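FOP (Homo sapiens, PDB 2D68) is a centrosomal protein required for anchoring microtubules to centrosomes and for ciliation, and forms a homodimer through its N-terminal domain. Local coordinates at residues A39-Q42 / S46-Q49. Residues are numbered along the deposited sequence; the frame is centred on the assembly and turned at random.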
ATOM      1  N   ALA B  39       0.495  14.083   3.907  1.00 10.94           N
ATOM      2  CA  ALA B  39      -0.189  15.370   3.998  1.00 11.17           C
ATOM      3  C   ALA B  39      -1.145  15.604   2.826  1.00 10.61           C
ATOM      4  O   ALA B  39      -2.136  16.330   2.970  1.00 10.49           O
ATOM      5  CB  ALA B  39       0.835  16.484   4.079  1.00 11.53           C
ATOM      6  N   VAL B  40      -0.823  15.022   1.667  1.00 10.97           N
ATOM      7  CA  VAL B  40      -1.705  15.106   0.487  1.00 11.36           C
ATOM      8  C   VAL B  40      -2.655  13.913   0.409  1.00 11.70           C
ATOM      9  O   VAL B  40      -3.838  14.064   0.068  1.00 10.22           O
ATOM     10  CB  VAL B  40      -0.874  15.240  -0.809  1.00 12.32           C
ATOM     11  CG1 VAL B  40      -1.758  15.278  -2.058  1.00 13.55           C
ATOM     12  CG2 VAL B  40      -0.046  16.492  -0.747  1.00 13.52           C
ATOM     13  N   PHE B  41      -2.138  12.733   0.743  1.00 10.50           N
ATOM     14  CA  PHE B  41      -2.956  11.501   0.794  1.00 10.40           C
ATOM     15  C   PHE B  41      -4.226  11.656   1.631  1.00 10.48           C
ATOM     16  O   PHE B  41      -5.316  11.265   1.206  1.00 10.57           O
ATOM     17  CB  PHE B  41      -2.106  10.358   1.347  1.00 10.92           C
ATOM     18  CG  PHE B  41      -2.811   9.020   1.418  1.00 10.56           C
ATOM     19  CD1 PHE B  41      -2.819   8.165   0.325  1.00 11.33           C
ATOM     20  CD2 PHE B  41      -3.429   8.606   2.602  1.00 12.38           C
ATOM     21  CE1 PHE B  41      -3.441   6.907   0.396  1.00 13.19           C
ATOM     22  CE2 PHE B  41      -4.058   7.355   2.679  1.00 13.55           C
ATOM     23  CZ  PHE B  41      -4.064   6.510   1.574  1.00 11.62           C
ATOM     24  N   GLN B  42      -4.083  12.218   2.822  1.00 10.78           N
ATOM     25  CA  GLN B  42      -5.227  12.335   3.718  1.00 11.67           C
ATOM     26  C   GLN B  42      -6.385  13.190   3.155  1.00 11.93           C
ATOM     27  O   GLN B  42      -7.524  12.710   3.094  1.00 11.50           O
ATOM     28  CB  GLN B  42      -4.768  12.719   5.114  1.00 12.37           C
ATOM     29  CG  GLN B  42      -3.879  11.615   5.721  1.00 14.40           C
ATOM     30  CD  GLN B  42      -3.619  11.800   7.192  1.00 17.58           C
ATOM     31  OE1 GLN B  42      -3.389  12.923   7.665  1.00 22.53           O
ATOM     32  NE2 GLN B  42      -3.624  10.692   7.933  1.00 22.21           N
ATOM     33  N   SER B  46      -9.975  11.757   1.650  1.00 12.64           N
ATOM     34  CA  SER B  46     -10.960  12.082   2.681  1.00 13.98           C
ATOM     35  C   SER B  46     -10.739  11.221   3.947  1.00 14.40           C
ATOM     36  O   SER B  46     -11.691  10.679   4.538  1.00 15.53           O
ATOM     37  CB  SER B  46     -12.387  11.929   2.127  1.00 14.19           C
ATOM     38  OG  SER B  46     -12.584  12.797   1.026  1.00 17.04           O
ATOM     39  N   THR B  47      -9.475  11.077   4.341  1.00 14.50           N
ATOM     40  CA  THR B  47      -9.118  10.336   5.557  1.00 14.58           C
ATOM     41  C   THR B  47      -8.324  11.220   6.533  1.00 14.33           C
ATOM     42  O   THR B  47      -7.365  10.774   7.170  1.00 14.10           O
ATOM     43  CB  THR B  47      -8.385   8.984   5.235  1.00 14.28           C
ATOM     44  OG1 THR B  47      -7.110   9.225   4.627  1.00 14.07           O
ATOM     45  CG2 THR B  47      -9.251   8.100   4.320  1.00 15.07           C
ATOM     46  N   LEU B  48      -8.747  12.485   6.660  1.00 15.40           N
ATOM     47  CA  LEU B  48      -8.058  13.432   7.540  1.00 15.24           C
ATOM     48  C   LEU B  48      -7.965  12.969   9.005  1.00 14.48           C
ATOM     49  O   LEU B  48      -6.994  13.291   9.710  1.00 14.37           O
ATOM     50  CB  LEU B  48      -8.638  14.859   7.409  1.00 16.66           C
ATOM     51  CG  LEU B  48      -8.292  15.605   6.092  1.00 18.02           C
ATOM     52  CD1 LEU B  48      -9.095  16.885   5.923  1.00 23.14           C
ATOM     53  CD2 LEU B  48      -6.806  15.901   5.979  1.00 21.24           C
ATOM     54  N   GLN B  49      -8.942  12.175   9.426  1.00 13.99           N
ATOM     55  CA  GLN B  49      -8.971  11.597  10.784  1.00 13.49           C
ATOM     56  C   GLN B  49      -8.027  10.398  10.934  1.00 12.97           C
ATOM     57  O   GLN B  49      -7.807   9.904  12.040  1.00 12.40           O
ATOM     58  CB  GLN B  49     -10.409  11.214  11.150  1.00 14.52           C
ATOM     59  CG  GLN B  49     -11.353  12.432  11.212  1.00 15.94           C
ATOM     60  CD  GLN B  49     -10.907  13.451  12.262  1.00 18.41           C
ATOM     61  OE1 GLN B  49     -10.124  14.362  11.975  1.00 19.94           O
ATOM     62  NE2 GLN B  49     -11.391  13.289  13.476  1.00 19.08           N
TER
HETATM   63  O   HOH W   1      -4.770   8.404   6.183  1.00 26.87           O
HETATM   64  O   HOH W   2      -5.369  15.443   8.961  1.00 27.53           O
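The F41 ring has a bridging water in its plane at one edge, and T47 OG1 comes to the ring obliquely, 4.1 Å from F41 CE2. With CG anti to the backbone N (chi1 -178°), the ring packs on V25, A26 and L29 of helix 16-31, while T37 of the second subunit also touches F41. The other flat group, the Q42 amide, has T47 O over one face, 3.8 Å from Q42 NE2. Its NE2 donates to the water at the F41 edge (3.1 Å from Q42 NE2 to the water O), and that water also hydrogen-bonds T47 OG1. A second water donates firmly to L48 O and weakly to Q42 OE1, so both ends of the amide reach the loop through solvent. Helix 35-45 ends here in a Schellman motif: S46 turns out of the helix with positive phi (58°), and T47 N, 2.8 Å from Q42 O, closes the last turn with a nearly straight hydrogen bond. This terminus lies within the LisH motif of the FOP dimerisation domain. T47 OG1 also hydrogen-bonds T45 OG1, which gives the buried hydroxyl a partner besides the water. Replacing Q42 by an alanine would probably leave both waters without their amide link and open a gap under the T47 carbonyl oxygen. On the more exposed side, L48 starts out pointing away from the helix, but its end comes back so that CD2 lies 3.9 Å from Q42 CB in an aliphatic contact.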